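Local coordinates for pilus tip adhesin Cpa (Streptococcus pyogenes, PDB 4C0Z), which forms part of the streptococcal pilus tip and attaches covalently to host-cell targets through reactive thioester bonds, the present chain being its N-terminal thioester domain, at residues E50-Y54 / N205-E210; F56-K60 / F84-D89; G79-F84 / L98-I102. One frame throughout, in Å; residues are numbered along the deposited sequence.

In the fold
The three contacts run from the barrel of this thioester domain to the spermidine pocket and the neighbouring helices. The reactive pair Cys-55 and Gln-204 falls next to them in sequence: Cys-55 joins Tyr-54 of interaction 1 to Phe-56 of interaction 2, and Gln-204 precedes Asn-205. Interactions 1 and 2 meet where Phe-56 N lies 3.1 Å from Asn-205 O, a probable hydrogen bond. Interactions 2 and 3 share Phe-84, whose CE1 is 3.7 Å from Leu-207 CD2 of interaction 1. Interaction 2 holds three residues of the spermidine pocket; the side chains of Leu-206 and Phe-84 are about 8 and 13 Å from the ligand, measured between nearest atoms.

Interaction 1: residues E50-Y54 / N205-E210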
ATOM      1  N   GLU I  50      -7.762 -22.548   9.765  1.00 60.53           N
ATOM      2  CA  GLU I  50      -7.269 -21.283   9.215  1.00 56.95           C
ATOM      3  C   GLU I  50      -6.587 -21.582   7.896  1.00 62.01           C
ATOM      4  O   GLU I  50      -5.837 -22.550   7.792  1.00 66.73           O
ATOM      5  CB  GLU I  50      -6.216 -20.633  10.130  1.00 56.38           C
ATOM      6  CG  GLU I  50      -6.678 -20.214  11.502  1.00 58.74           C
ATOM      7  CD  GLU I  50      -5.572 -19.568  12.312  1.00 78.06           C
ATOM      8  OE1 GLU I  50      -4.444 -20.110  12.342  1.00 75.57           O
ATOM      9  OE2 GLU I  50      -5.837 -18.509  12.921  1.00 72.44           O
ATOM     10  N   TYR I  51      -6.810 -20.737   6.910  1.00 55.40           N
ATOM     11  CA  TYR I  51      -6.181 -20.850   5.599  1.00 55.09           C
ATOM     12  C   TYR I  51      -5.185 -19.701   5.459  1.00 51.70           C
ATOM     13  O   TYR I  51      -5.524 -18.577   5.813  1.00 46.95           O
ATOM     14  CB  TYR I  51      -7.253 -20.798   4.492  1.00 57.56           C
ATOM     15  CG  TYR I  51      -8.226 -21.954   4.556  1.00 64.26           C
ATOM     16  CD1 TYR I  51      -9.380 -21.881   5.335  1.00 65.93           C
ATOM     17  CD2 TYR I  51      -7.962 -23.150   3.893  1.00 69.21           C
ATOM     18  CE1 TYR I  51     -10.259 -22.961   5.428  1.00 69.85           C
ATOM     19  CE2 TYR I  51      -8.836 -24.230   3.972  1.00 73.37           C
ATOM     20  CZ  TYR I  51      -9.983 -24.133   4.741  1.00 82.97           C
ATOM     21  OH  TYR I  51     -10.843 -25.205   4.823  1.00 91.31           O
ATOM     22  N   GLN I  52      -3.950 -19.982   4.987  1.00 48.11           N
ATOM     23  CA  GLN I  52      -2.934 -18.943   4.774  1.00 45.26           C
ATOM     24  C   GLN I  52      -3.457 -18.005   3.678  1.00 45.91           C
ATOM     25  O   GLN I  52      -3.866 -18.470   2.611  1.00 46.40           O
ATOM     26  CB  GLN I  52      -1.561 -19.556   4.366  1.00 48.17           C
ATOM     27  CG  GLN I  52      -0.427 -18.529   4.261  1.00 40.92           C
ATOM     28  CD  GLN I  52      -0.055 -17.939   5.606  1.00 48.77           C
ATOM     29  OE1 GLN I  52       0.160 -18.665   6.572  1.00 49.42           O
ATOM     30  NE2 GLN I  52       0.028 -16.613   5.705  1.00 36.83           N
ATOM     31  N   ALA I  53      -3.516 -16.703   3.980  1.00 39.32           N
ATOM     32  CA  ALA I  53      -4.004 -15.692   3.037  1.00 37.58           C
ATOM     33  C   ALA I  53      -2.941 -14.657   2.720  1.00 39.69           C
ATOM     34  O   ALA I  53      -2.000 -14.469   3.489  1.00 38.65           O
ATOM     35  CB  ALA I  53      -5.248 -15.008   3.583  1.00 36.86           C
ATOM     36  N   TYR I  54      -3.081 -14.020   1.549  1.00 36.59           N
ATOM     37  CA  TYR I  54      -2.222 -12.943   1.064  1.00 33.88           C
ATOM     38  C   TYR I  54      -3.146 -11.851   0.568  1.00 35.59           C
ATOM     39  O   TYR I  54      -4.217 -12.144   0.023  1.00 35.96           O
ATOM     40  CB  TYR I  54      -1.258 -13.441  -0.037  1.00 36.09           C
ATOM     41  CG  TYR I  54      -0.218 -14.393   0.516  1.00 38.13           C
ATOM     42  CD1 TYR I  54       0.942 -13.913   1.118  1.00 38.54           C
ATOM     43  CD2 TYR I  54      -0.444 -15.773   0.535  1.00 41.70           C
ATOM     44  CE1 TYR I  54       1.871 -14.778   1.697  1.00 39.93           C
ATOM     45  CE2 TYR I  54       0.493 -16.656   1.086  1.00 43.93           C
ATOM     46  CZ  TYR I  54       1.650 -16.152   1.670  1.00 51.84           C
ATOM     47  OH  TYR I  54       2.599 -17.008   2.191  1.00 49.98           O
ATOM     48  N   ASN I 205      -8.608  -6.806  -0.304  1.00 30.63           N
ATOM     49  CA  ASN I 205      -9.168  -8.123  -0.634  1.00 32.83           C
ATOM     50  C   ASN I 205      -8.077  -9.148  -0.359  1.00 37.29           C
ATOM     51  O   ASN I 205      -6.910  -8.786  -0.213  1.00 37.41           O
ATOM     52  CB  ASN I 205      -9.630  -8.194  -2.083  1.00 30.31           C
ATOM     53  CG  ASN I 205     -10.749  -7.255  -2.374  1.00 40.10           C
ATOM     54  OD1 ASN I 205     -11.791  -7.303  -1.745  1.00 36.97           O
ATOM     55  ND2 ASN I 205     -10.543  -6.360  -3.307  1.00 39.70           N
ATOM     56  N   LEU I 206      -8.458 -10.403  -0.205  1.00 35.34           N
ATOM     57  CA  LEU I 206      -7.509 -11.452   0.119  1.00 35.83           C
ATOM     58  C   LEU I 206      -7.557 -12.573  -0.903  1.00 42.31           C
ATOM     59  O   LEU I 206      -8.489 -12.658  -1.706  1.00 41.57           O
ATOM     60  CB  LEU I 206      -7.763 -11.993   1.553  1.00 35.13           C
ATOM     61  CG  LEU I 206      -7.661 -11.016   2.721  1.00 36.52           C
ATOM     62  CD1 LEU I 206      -8.138 -11.644   4.014  1.00 35.24           C
ATOM     63  CD2 LEU I 206      -6.234 -10.521   2.925  1.00 38.20           C
ATOM     64  N   LEU I 207      -6.528 -13.413  -0.893  1.00 41.99           N
ATOM     65  CA  LEU I 207      -6.466 -14.564  -1.772  1.00 44.29           C
ATOM     66  C   LEU I 207      -5.822 -15.745  -1.046  1.00 50.20           C
ATOM     67  O   LEU I 207      -4.987 -15.564  -0.165  1.00 49.08           O
ATOM     68  CB  LEU I 207      -5.845 -14.265  -3.170  1.00 45.16           C
ATOM     69  CG  LEU I 207      -4.455 -13.647  -3.252  1.00 48.36           C
ATOM     70  CD1 LEU I 207      -3.365 -14.715  -3.136  1.00 49.78           C
ATOM     71  CD2 LEU I 207      -4.288 -12.901  -4.561  1.00 50.25           C
ATOM     72  N   SER I 208      -6.259 -16.954  -1.391  1.00 49.40           N
ATOM     73  CA  SER I 208      -5.785 -18.188  -0.767  1.00 51.30           C
ATOM     74  C   SER I 208      -5.892 -19.357  -1.731  1.00 57.49           C
ATOM     75  O   SER I 208      -6.740 -19.344  -2.625  1.00 56.85           O
ATOM     76  CB  SER I 208      -6.590 -18.475   0.498  1.00 52.60           C
ATOM     77  OG  SER I 208      -5.963 -19.483   1.265  1.00 61.95           O
ATOM     78  N   ALA I 209      -5.010 -20.350  -1.568  1.00 57.99           N
ATOM     79  CA  ALA I 209      -5.023 -21.556  -2.396  1.00 62.86           C
ATOM     80  C   ALA I 209      -5.026 -22.796  -1.518  1.00 72.27           C
ATOM     81  O   ALA I 209      -4.469 -22.775  -0.414  1.00 71.87           O
ATOM     82  CB  ALA I 209      -3.837 -21.580  -3.342  1.00 64.84           C
ATOM     83  N   GLU I 210      -5.692 -23.855  -1.990  1.00 72.93           N
ATOM     84  CA  GLU I 210      -5.800 -25.126  -1.270  1.00 75.97           C
ATOM     85  C   GLU I 210      -5.954 -26.303  -2.223  1.00 82.07           C
ATOM     86  O   GLU I 210      -6.346 -26.118  -3.381  1.00 81.88           O
ATOM     87  CB  GLU I 210      -6.988 -25.089  -0.264  1.00 76.40           C
ATOM     88  CG  GLU I 210      -8.381 -25.116  -0.902  1.00 88.30           C
ATOM     89  CD  GLU I 210      -9.551 -25.458   0.001  1.00109.01           C
ATOM     90  OE1 GLU I 210      -9.379 -26.307   0.908  1.00 87.95           O
ATOM     91  OE2 GLU I 210     -10.659 -24.926  -0.242  1.00108.42           O
TER
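Tyr-54 and Leu-207 bond to each other through both backbone polar atoms and form an antiparallel hydrogen-bonded pair between strands 51-56 and 205-211. Tyr-54 N donates to Leu-207 O over 3.0 Å, with an N-H...O angle of 158°, and Leu-207 N returns a bond of 2.8 Å to Tyr-54 O. Two CA-H...O contacts reinforce the pair, Ala-53 CA to Leu-207 O and Leu-206 CA to Tyr-54 O, each at 3.4 Å; both carbonyls thus receive an N-H and a weaker C-H.

A side chain bridges the strands farther along. Ser-208 OG donates to Gln-52 O at 2.7 Å, approaching 34° out of the carbonyl plane. Its hydroxyl is swung anti to the serine's own N (chi1 -167°), which carries it across to strand 51-56, while the serine backbone pairs with Ser-194. The Gln-52 amide leads away, to Lys-42 and Asn-40.

Apolar contacts are few. Leu-207 CD1 lies 4.0 Å from Tyr-54 CB, on the face of the sheet that carries both side chains, and the methyl of Ala-53 comes loosely against Leu-206.

Two further contacts set carbon against oxygen. Leu-207 CG is 3.6 Å from Tyr-54 O. At the far end Tyr-51 CE2 is 3.7 Å from Glu-210 OE1, an oblique approach to a poorly ordered carboxylate whose other oxygen makes a weak, long ion pair with Lys-76.

The two strands are neighbours in the closed six-stranded antiparallel barrel, with 41-44 next to 51-56 and 191-198 next to 205-211. Leu-206 packs on Leu-41 and Val-43, whereas Tyr-54 and Leu-207 lie under helices 98-108 and 123-138 and both touch Leu-106; the Tyr-54 hydroxyl bonds to Tyr-110 O in the loop beyond helix 98-108.

Interaction 2: residues F56-K60 / F84-D89; sequences FNLTK and FIKLAD. With SPD (spermidine), chain B.
Asn-57 reaches the end of helix 81-87 with its amide nitrogen, and Phe-56 brings its ring edge to the same helix end. The polar part centres on Asn-57 ND2. It donates to Leu-87 O at 2.9 Å, nearly straight (161°), on a lone pair and close to the amide's own plane. The same nitrogen makes a weak, bent bond of 2.8 Å to Asp-89 OD1, the two side chains crossing at about a right angle. Asn-57 OD1 has a weak bond from Asn-205 ND2, so both ends of the amide are engaged.

The apolar part is carried by Phe-56. With CG between its backbone N and carbonyl carbon (chi1 64°), the ring reaches over to the helix. One face receives Phe-84 CE1, which lies 4.1 Å from Phe-56 CZ near the rim; the ring planes are 55° apart, an oblique pairing. At the ring edge, Phe-56 CE2 is 4.0 Å from Ala-88 N. The Ala-88 methyl makes a separate contact, CB lying 4.1 Å from Phe-56 CD2.

The polar ligand contact is made by backbone. Asn-57 to Lys-60 form a type I turn, closed by Lys-60 N on Asn-57 O at 3.1 Å, and spermidine N10 donates to that same Asn-57 O at 3.2 Å. Asp-139 takes the N-H groups of Asn-57 and Leu-58. Lys-60 NZ bonds to Lys-201 O and forms a salt bridge with Asp-156 of the second subunit; that subunit's Asn-57 O and Lys-60 O also bind the spermidine.

The chemistry implies that the Asn-57 amide ties the turn to the helix end mainly through Leu-87 O, with a weak second bond to Asp-89, while Asn-57 O accepts both the turn's N-H and spermidine N10.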
ATOM      1  N   PHE I  56      -4.137  -8.056  -1.472  1.00 33.31           N
ATOM      2  CA  PHE I  56      -3.970  -7.240  -2.668  1.00 33.81           C
ATOM      3  C   PHE I  56      -4.729  -5.933  -2.477  1.00 37.40           C
ATOM      4  O   PHE I  56      -5.470  -5.830  -1.504  1.00 36.39           O
ATOM      5  CB  PHE I  56      -4.270  -7.984  -3.967  1.00 37.47           C
ATOM      6  CG  PHE I  56      -5.659  -8.491  -4.232  1.00 39.50           C
ATOM      7  CD1 PHE I  56      -6.083  -9.706  -3.699  1.00 43.41           C
ATOM      8  CD2 PHE I  56      -6.484  -7.847  -5.145  1.00 41.90           C
ATOM      9  CE1 PHE I  56      -7.333 -10.235  -4.033  1.00 45.38           C
ATOM     10  CE2 PHE I  56      -7.737  -8.377  -5.475  1.00 46.33           C
ATOM     11  CZ  PHE I  56      -8.149  -9.570  -4.925  1.00 44.30           C
ATOM     12  N   ASN I  57      -4.519  -4.923  -3.363  1.00 33.01           N
ATOM     13  CA  ASN I  57      -5.026  -3.539  -3.290  1.00 29.57           C
ATOM     14  C   ASN I  57      -4.149  -2.779  -2.299  1.00 30.66           C
ATOM     15  O   ASN I  57      -4.535  -2.558  -1.147  1.00 27.47           O
ATOM     16  CB  ASN I  57      -6.497  -3.422  -2.905  1.00 30.59           C
ATOM     17  CG  ASN I  57      -7.441  -4.279  -3.722  1.00 43.34           C
ATOM     18  OD1 ASN I  57      -8.046  -5.215  -3.221  1.00 37.28           O
ATOM     19  ND2 ASN I  57      -7.613  -3.970  -4.971  1.00 28.86           N
ATOM     20  N   LEU I  58      -2.943  -2.398  -2.744  1.00 28.73           N
ATOM     21  CA  LEU I  58      -1.959  -1.702  -1.917  1.00 27.44           C
ATOM     22  C   LEU I  58      -2.422  -0.382  -1.329  1.00 29.55           C
ATOM     23  O   LEU I  58      -1.873   0.048  -0.321  1.00 31.01           O
ATOM     24  CB  LEU I  58      -0.648  -1.494  -2.696  1.00 27.74           C
ATOM     25  CG  LEU I  58       0.194  -2.722  -2.977  1.00 31.88           C
ATOM     26  CD1 LEU I  58       1.396  -2.344  -3.833  1.00 32.13           C
ATOM     27  CD2 LEU I  58       0.657  -3.357  -1.682  1.00 35.15           C
ATOM     28  N   THR I  59      -3.395   0.281  -1.949  1.00 26.54           N
ATOM     29  CA  THR I  59      -3.836   1.595  -1.474  1.00 26.80           C
ATOM     30  C   THR I  59      -4.976   1.477  -0.450  1.00 28.29           C
ATOM     31  O   THR I  59      -5.450   2.496   0.031  1.00 28.99           O
ATOM     32  CB  THR I  59      -4.161   2.546  -2.651  1.00 31.20           C
ATOM     33  OG1 THR I  59      -5.350   2.090  -3.280  1.00 31.70           O
ATOM     34  CG2 THR I  59      -3.048   2.621  -3.673  1.00 29.19           C
ATOM     35  N   LYS I  60      -5.383   0.250  -0.093  1.00 26.52           N
ATOM     36  CA  LYS I  60      -6.435  -0.011   0.907  1.00 24.82           C
ATOM     37  C   LYS I  60      -5.831  -0.446   2.235  1.00 31.64           C
ATOM     38  O   LYS I  60      -4.617  -0.576   2.318  1.00 32.33           O
ATOM     39  CB  LYS I  60      -7.497  -0.993   0.375  1.00 24.32           C
ATOM     40  CG  LYS I  60      -8.257  -0.366  -0.795  1.00 24.45           C
ATOM     41  CD  LYS I  60      -9.252  -1.317  -1.382  1.00 29.38           C
ATOM     42  CE  LYS I  60     -10.049  -0.594  -2.443  1.00 36.70           C
ATOM     43  NZ  LYS I  60     -11.341  -1.276  -2.702  1.00 43.12           N
ATOM     44  N   PHE I  84     -10.441 -11.150 -10.562  1.00 54.35           N
ATOM     45  CA  PHE I  84      -9.280 -10.296 -10.274  1.00 51.37           C
ATOM     46  C   PHE I  84      -9.445  -8.957 -10.935  1.00 54.33           C
ATOM     47  O   PHE I  84      -9.189  -7.944 -10.299  1.00 52.11           O
ATOM     48  CB  PHE I  84      -7.957 -10.918 -10.736  1.00 53.73           C
ATOM     49  CG  PHE I  84      -7.317 -11.815  -9.712  1.00 54.26           C
ATOM     50  CD1 PHE I  84      -6.907 -11.312  -8.481  1.00 53.47           C
ATOM     51  CD2 PHE I  84      -7.142 -13.172  -9.966  1.00 58.43           C
ATOM     52  CE1 PHE I  84      -6.322 -12.145  -7.531  1.00 54.56           C
ATOM     53  CE2 PHE I  84      -6.550 -14.004  -9.016  1.00 61.10           C
ATOM     54  CZ  PHE I  84      -6.155 -13.492  -7.801  1.00 56.44           C
ATOM     55  N   ILE I  85      -9.881  -8.937 -12.204  1.00 51.86           N
ATOM     56  CA  ILE I  85     -10.085  -7.678 -12.918  1.00 51.13           C
ATOM     57  C   ILE I  85     -11.166  -6.829 -12.214  1.00 54.06           C
ATOM     58  O   ILE I  85     -11.011  -5.612 -12.092  1.00 53.26           O
ATOM     59  CB  ILE I  85     -10.339  -7.937 -14.416  1.00 56.81           C
ATOM     60  CG1 ILE I  85      -9.026  -8.402 -15.098  1.00 58.73           C
ATOM     61  CG2 ILE I  85     -10.919  -6.699 -15.116  1.00 57.09           C
ATOM     62  CD1 ILE I  85      -9.205  -9.350 -16.286  1.00 65.67           C
ATOM     63  N   LYS I  86     -12.207  -7.486 -11.687  1.00 51.45           N
ATOM     64  CA  LYS I  86     -13.294  -6.823 -10.970  1.00 50.79           C
ATOM     65  C   LYS I  86     -12.848  -6.215  -9.633  1.00 51.67           C
ATOM     66  O   LYS I  86     -13.401  -5.193  -9.231  1.00 49.64           O
ATOM     67  CB  LYS I  86     -14.453  -7.807 -10.721  1.00 55.16           C
ATOM     68  CG  LYS I  86     -15.331  -8.060 -11.943  1.00 80.51           C
ATOM     69  CD  LYS I  86     -16.387  -9.127 -11.653  1.00 95.01           C
ATOM     70  CE  LYS I  86     -17.193  -9.484 -12.875  1.00113.39           C
ATOM     71  NZ  LYS I  86     -18.148 -10.591 -12.600  1.00125.60           N
ATOM     72  N   LEU I  87     -11.904  -6.863  -8.926  1.00 47.76           N
ATOM     73  CA  LEU I  87     -11.497  -6.424  -7.583  1.00 46.46           C
ATOM     74  C   LEU I  87     -10.107  -5.784  -7.454  1.00 50.84           C
ATOM     75  O   LEU I  87      -9.882  -5.056  -6.492  1.00 49.17           O
ATOM     76  CB  LEU I  87     -11.616  -7.604  -6.604  1.00 46.70           C
ATOM     77  CG  LEU I  87     -13.031  -8.143  -6.398  1.00 52.90           C
ATOM     78  CD1 LEU I  87     -13.013  -9.428  -5.628  1.00 53.07           C
ATOM     79  CD2 LEU I  87     -13.930  -7.096  -5.720  1.00 54.46           C
ATOM     80  N   ALA I  88      -9.185  -6.062  -8.369  1.00 50.45           N
ATOM     81  CA  ALA I  88      -7.833  -5.515  -8.304  1.00 50.64           C
ATOM     82  C   ALA I  88      -7.776  -4.152  -8.967  1.00 59.35           C
ATOM     83  O   ALA I  88      -8.446  -3.930  -9.976  1.00 61.27           O
ATOM     84  CB  ALA I  88      -6.826  -6.463  -8.947  1.00 52.42           C
ATOM     85  N   ASP I  89      -6.984  -3.237  -8.379  1.00 56.19           N
ATOM     86  CA  ASP I  89      -6.781  -1.883  -8.875  1.00 56.47           C
ATOM     87  C   ASP I  89      -5.901  -1.897 -10.136  1.00 61.12           C
ATOM     88  O   ASP I  89      -6.331  -1.395 -11.181  1.00 64.06           O
ATOM     89  CB  ASP I  89      -6.149  -0.998  -7.771  1.00 57.55           C
ATOM     90  CG  ASP I  89      -7.054  -0.578  -6.611  1.00 79.41           C
ATOM     91  OD1 ASP I  89      -7.836  -1.420  -6.123  1.00 81.56           O
ATOM     92  OD2 ASP I  89      -6.892   0.562  -6.114  1.00 90.05           O
TER
HETATM   93  N1  SPD B1221       0.600   3.895   2.997  1.00 28.40           N
HETATM   94  C2  SPD B1221      -0.458   4.067   2.009  1.00 25.56           C
HETATM   95  C3  SPD B1221      -1.186   2.734   1.760  1.00 24.17           C
HETATM   96  C4  SPD B1221      -1.395   1.941   3.038  1.00 27.71           C
HETATM   97  C5  SPD B1221      -1.920   0.574   2.611  1.00 30.36           C
HETATM   98  N6  SPD B1221      -1.170  -0.506   3.229  1.00 32.39           N
HETATM   99  C7  SPD B1221      -1.783  -1.835   2.955  1.00 27.29           C
HETATM  100  C8  SPD B1221      -0.939  -2.607   1.888  1.00 29.43           C
HETATM  101  C9  SPD B1221      -1.601  -3.983   1.570  1.00 36.77           C
HETATM  102  N10 SPD B1221      -3.039  -3.883   1.293  1.00 40.81           N

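Interaction 3: residues G79-F84 / L98-I102; sequences GTNENF and LQQNI
Helix 81-87 starts beside the first turn of helix 98-108, with the CA atoms of Asn-81 and Gln-99 5.7 Å apart. Asn-81 OD1 accepts from Gln-99 N at 3.0 Å, almost straight at 170° though tilted from the carbonyl plane. The amide oxygen thus serves a first-turn N-H of the second helix. It also lies 3.5 Å from Leu-98 CB. Gln-99 turns its extended side chain back over Gly-79: with CG anti to the backbone N (chi1 166°), the side chain crosses that of Asn-81 at about a right angle, the amide planes 73° apart. Gln-99 NE2 comes close to Gly-79 O, but the angle is too poor for a hydrogen bond.

Helix 81-87 is capped by Thr-80, the N-cap residue, whose OG1 accepts from Asn-83 N at 3.2 Å. In the thioester domain the contact pairs the start of this helix, just after strand 72-78, with helix 98-108; both pack against the barrel.

Deeper in, Phe-84 and Ile-102 approach from opposite directions. Ile-102 CD1 sits over one ring face, 4.0 Å from the Phe-84 centroid, a CH-pi contact. Leu-98 CD2 presses on Phe-84 CB at 3.6 Å. Ile-102 also touches Leu-193 and Leu-207 of the barrel, and Leu-98 rests on Tyr-137. Gln-100 OE1, buried near Asn-81 ND2, has no polar partner in the model.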
ATOM      1  N   GLY I  79     -11.249 -18.029  -7.838  1.00 62.14           N
ATOM      2  CA  GLY I  79     -10.045 -17.275  -8.169  1.00 61.32           C
ATOM      3  C   GLY I  79      -9.749 -17.130  -9.653  1.00 68.56           C
ATOM      4  O   GLY I  79      -8.598 -17.303 -10.058  1.00 70.42           O
ATOM      5  N   THR I  80     -10.774 -16.786 -10.474  1.00 64.64           N
ATOM      6  CA  THR I  80     -10.674 -16.574 -11.927  1.00 66.05           C
ATOM      7  C   THR I  80     -10.011 -15.212 -12.259  1.00 69.18           C
ATOM      8  O   THR I  80      -9.883 -14.357 -11.371  1.00 65.70           O
ATOM      9  CB  THR I  80     -12.080 -16.632 -12.556  1.00 70.37           C
ATOM     10  OG1 THR I  80     -12.831 -15.485 -12.163  1.00 67.00           O
ATOM     11  CG2 THR I  80     -12.849 -17.905 -12.202  1.00 69.46           C
ATOM     12  N   ASN I  81      -9.656 -14.993 -13.551  1.00 67.86           N
ATOM     13  CA  ASN I  81      -9.092 -13.731 -14.061  1.00 66.37           C
ATOM     14  C   ASN I  81     -10.146 -12.617 -14.031  1.00 68.76           C
ATOM     15  O   ASN I  81      -9.824 -11.477 -13.694  1.00 66.29           O
ATOM     16  CB  ASN I  81      -8.538 -13.907 -15.476  1.00 68.70           C
ATOM     17  CG  ASN I  81      -7.249 -14.697 -15.518  1.00 94.85           C
ATOM     18  OD1 ASN I  81      -6.286 -14.412 -14.793  1.00 82.89           O
ATOM     19  ND2 ASN I  81      -7.190 -15.703 -16.381  1.00 95.62           N
ATOM     20  N   GLU I  82     -11.412 -12.971 -14.343  1.00 66.91           N
ATOM     21  CA  GLU I  82     -12.567 -12.071 -14.322  1.00 66.07           C
ATOM     22  C   GLU I  82     -12.760 -11.452 -12.927  1.00 64.84           C
ATOM     23  O   GLU I  82     -12.928 -10.238 -12.834  1.00 62.88           O
ATOM     24  CB  GLU I  82     -13.834 -12.820 -14.782  1.00 70.95           C
ATOM     25  CG  GLU I  82     -15.061 -11.944 -15.006  1.00 84.46           C
ATOM     26  CD  GLU I  82     -16.331 -12.669 -15.432  1.00118.61           C
ATOM     27  OE1 GLU I  82     -16.240 -13.748 -16.064  1.00116.79           O
ATOM     28  OE2 GLU I  82     -17.429 -12.154 -15.117  1.00120.72           O
ATOM     29  N   ASN I  83     -12.690 -12.267 -11.857  1.00 59.29           N
ATOM     30  CA  ASN I  83     -12.839 -11.781 -10.488  1.00 55.94           C
ATOM     31  C   ASN I  83     -11.665 -10.903 -10.036  1.00 56.74           C
ATOM     32  O   ASN I  83     -11.895  -9.957  -9.283  1.00 54.34           O
ATOM     33  CB  ASN I  83     -13.124 -12.914  -9.511  1.00 55.79           C
ATOM     34  CG  ASN I  83     -14.536 -13.436  -9.625  1.00 77.71           C
ATOM     35  OD1 ASN I  83     -15.474 -12.711  -9.974  1.00 72.66           O
ATOM     36  ND2 ASN I  83     -14.728 -14.700  -9.299  1.00 65.15           N
ATOM     37  N   PHE I  84     -10.441 -11.150 -10.562  1.00 54.35           N
ATOM     38  CA  PHE I  84      -9.280 -10.296 -10.274  1.00 51.37           C
ATOM     39  C   PHE I  84      -9.445  -8.957 -10.935  1.00 54.33           C
ATOM     40  O   PHE I  84      -9.189  -7.944 -10.299  1.00 52.11           O
ATOM     41  CB  PHE I  84      -7.957 -10.918 -10.736  1.00 53.73           C
ATOM     42  CG  PHE I  84      -7.317 -11.815  -9.712  1.00 54.26           C
ATOM     43  CD1 PHE I  84      -6.907 -11.312  -8.481  1.00 53.47           C
ATOM     44  CD2 PHE I  84      -7.142 -13.172  -9.966  1.00 58.43           C
ATOM     45  CE1 PHE I  84      -6.322 -12.145  -7.531  1.00 54.56           C
ATOM     46  CE2 PHE I  84      -6.550 -14.004  -9.016  1.00 61.10           C
ATOM     47  CZ  PHE I  84      -6.155 -13.492  -7.801  1.00 56.44           C
ATOM     48  N   LEU I  98      -2.619 -14.365 -15.255  1.00 72.06           N
ATOM     49  CA  LEU I  98      -2.588 -13.789 -13.905  1.00 66.78           C
ATOM     50  C   LEU I  98      -2.911 -14.871 -12.870  1.00 68.38           C
ATOM     51  O   LEU I  98      -2.033 -15.224 -12.087  1.00 67.55           O
ATOM     52  CB  LEU I  98      -3.537 -12.574 -13.804  1.00 64.05           C
ATOM     53  CG  LEU I  98      -3.597 -11.823 -12.461  1.00 65.02           C
ATOM     54  CD1 LEU I  98      -2.314 -11.044 -12.179  1.00 63.36           C
ATOM     55  CD2 LEU I  98      -4.756 -10.866 -12.443  1.00 66.95           C
ATOM     56  N   GLN I  99      -4.117 -15.457 -12.945  1.00 64.81           N
ATOM     57  CA  GLN I  99      -4.598 -16.561 -12.109  1.00 65.13           C
ATOM     58  C   GLN I  99      -3.525 -17.665 -11.948  1.00 70.80           C
ATOM     59  O   GLN I  99      -3.208 -18.033 -10.812  1.00 70.79           O
ATOM     60  CB  GLN I  99      -5.901 -17.121 -12.726  1.00 68.97           C
ATOM     61  CG  GLN I  99      -6.381 -18.477 -12.200  1.00 91.75           C
ATOM     62  CD  GLN I  99      -7.738 -18.867 -12.750  1.00120.16           C
ATOM     63  OE1 GLN I  99      -8.034 -18.722 -13.946  1.00122.02           O
ATOM     64  NE2 GLN I  99      -8.583 -19.418 -11.891  1.00110.60           N
ATOM     65  N   GLN I 100      -2.944 -18.140 -13.081  1.00 67.89           N
ATOM     66  CA  GLN I 100      -1.911 -19.190 -13.154  1.00 69.22           C
ATOM     67  C   GLN I 100      -0.621 -18.790 -12.462  1.00 68.11           C
ATOM     68  O   GLN I 100      -0.041 -19.599 -11.736  1.00 67.60           O
ATOM     69  CB  GLN I 100      -1.641 -19.628 -14.607  1.00 74.05           C
ATOM     70  CG  GLN I 100      -2.808 -20.382 -15.237  1.00 89.55           C
ATOM     71  CD  GLN I 100      -3.808 -19.511 -15.973  1.00 98.83           C
ATOM     72  OE1 GLN I 100      -3.887 -18.288 -15.798  1.00 84.45           O
ATOM     73  NE2 GLN I 100      -4.610 -20.137 -16.817  1.00 93.71           N
ATOM     74  N   ASN I 101      -0.206 -17.528 -12.652  1.00 61.78           N
ATOM     75  CA  ASN I 101       0.986 -16.975 -12.021  1.00 59.60           C
ATOM     76  C   ASN I 101       0.837 -16.913 -10.511  1.00 58.96           C
ATOM     77  O   ASN I 101       1.754 -17.309  -9.791  1.00 58.01           O
ATOM     78  CB  ASN I 101       1.338 -15.612 -12.609  1.00 59.57           C
ATOM     79  CG  ASN I 101       1.974 -15.727 -13.967  1.00 81.58           C
ATOM     80  OD1 ASN I 101       2.722 -16.665 -14.264  1.00 75.63           O
ATOM     81  ND2 ASN I 101       1.677 -14.783 -14.832  1.00 75.15           N
ATOM     82  N   ILE I 102      -0.337 -16.466 -10.038  1.00 53.89           N
ATOM     83  CA  ILE I 102      -0.654 -16.361  -8.623  1.00 50.71           C
ATOM     84  C   ILE I 102      -0.662 -17.758  -7.996  1.00 55.47           C
ATOM     85  O   ILE I 102       0.001 -17.965  -6.972  1.00 53.74           O
ATOM     86  CB  ILE I 102      -1.945 -15.522  -8.385  1.00 51.35           C
ATOM     87  CG1 ILE I 102      -1.647 -14.013  -8.618  1.00 50.18           C
ATOM     88  CG2 ILE I 102      -2.520 -15.748  -6.975  1.00 47.35           C
ATOM     89  CD1 ILE I 102      -2.808 -13.182  -9.017  1.00 53.69           C
TER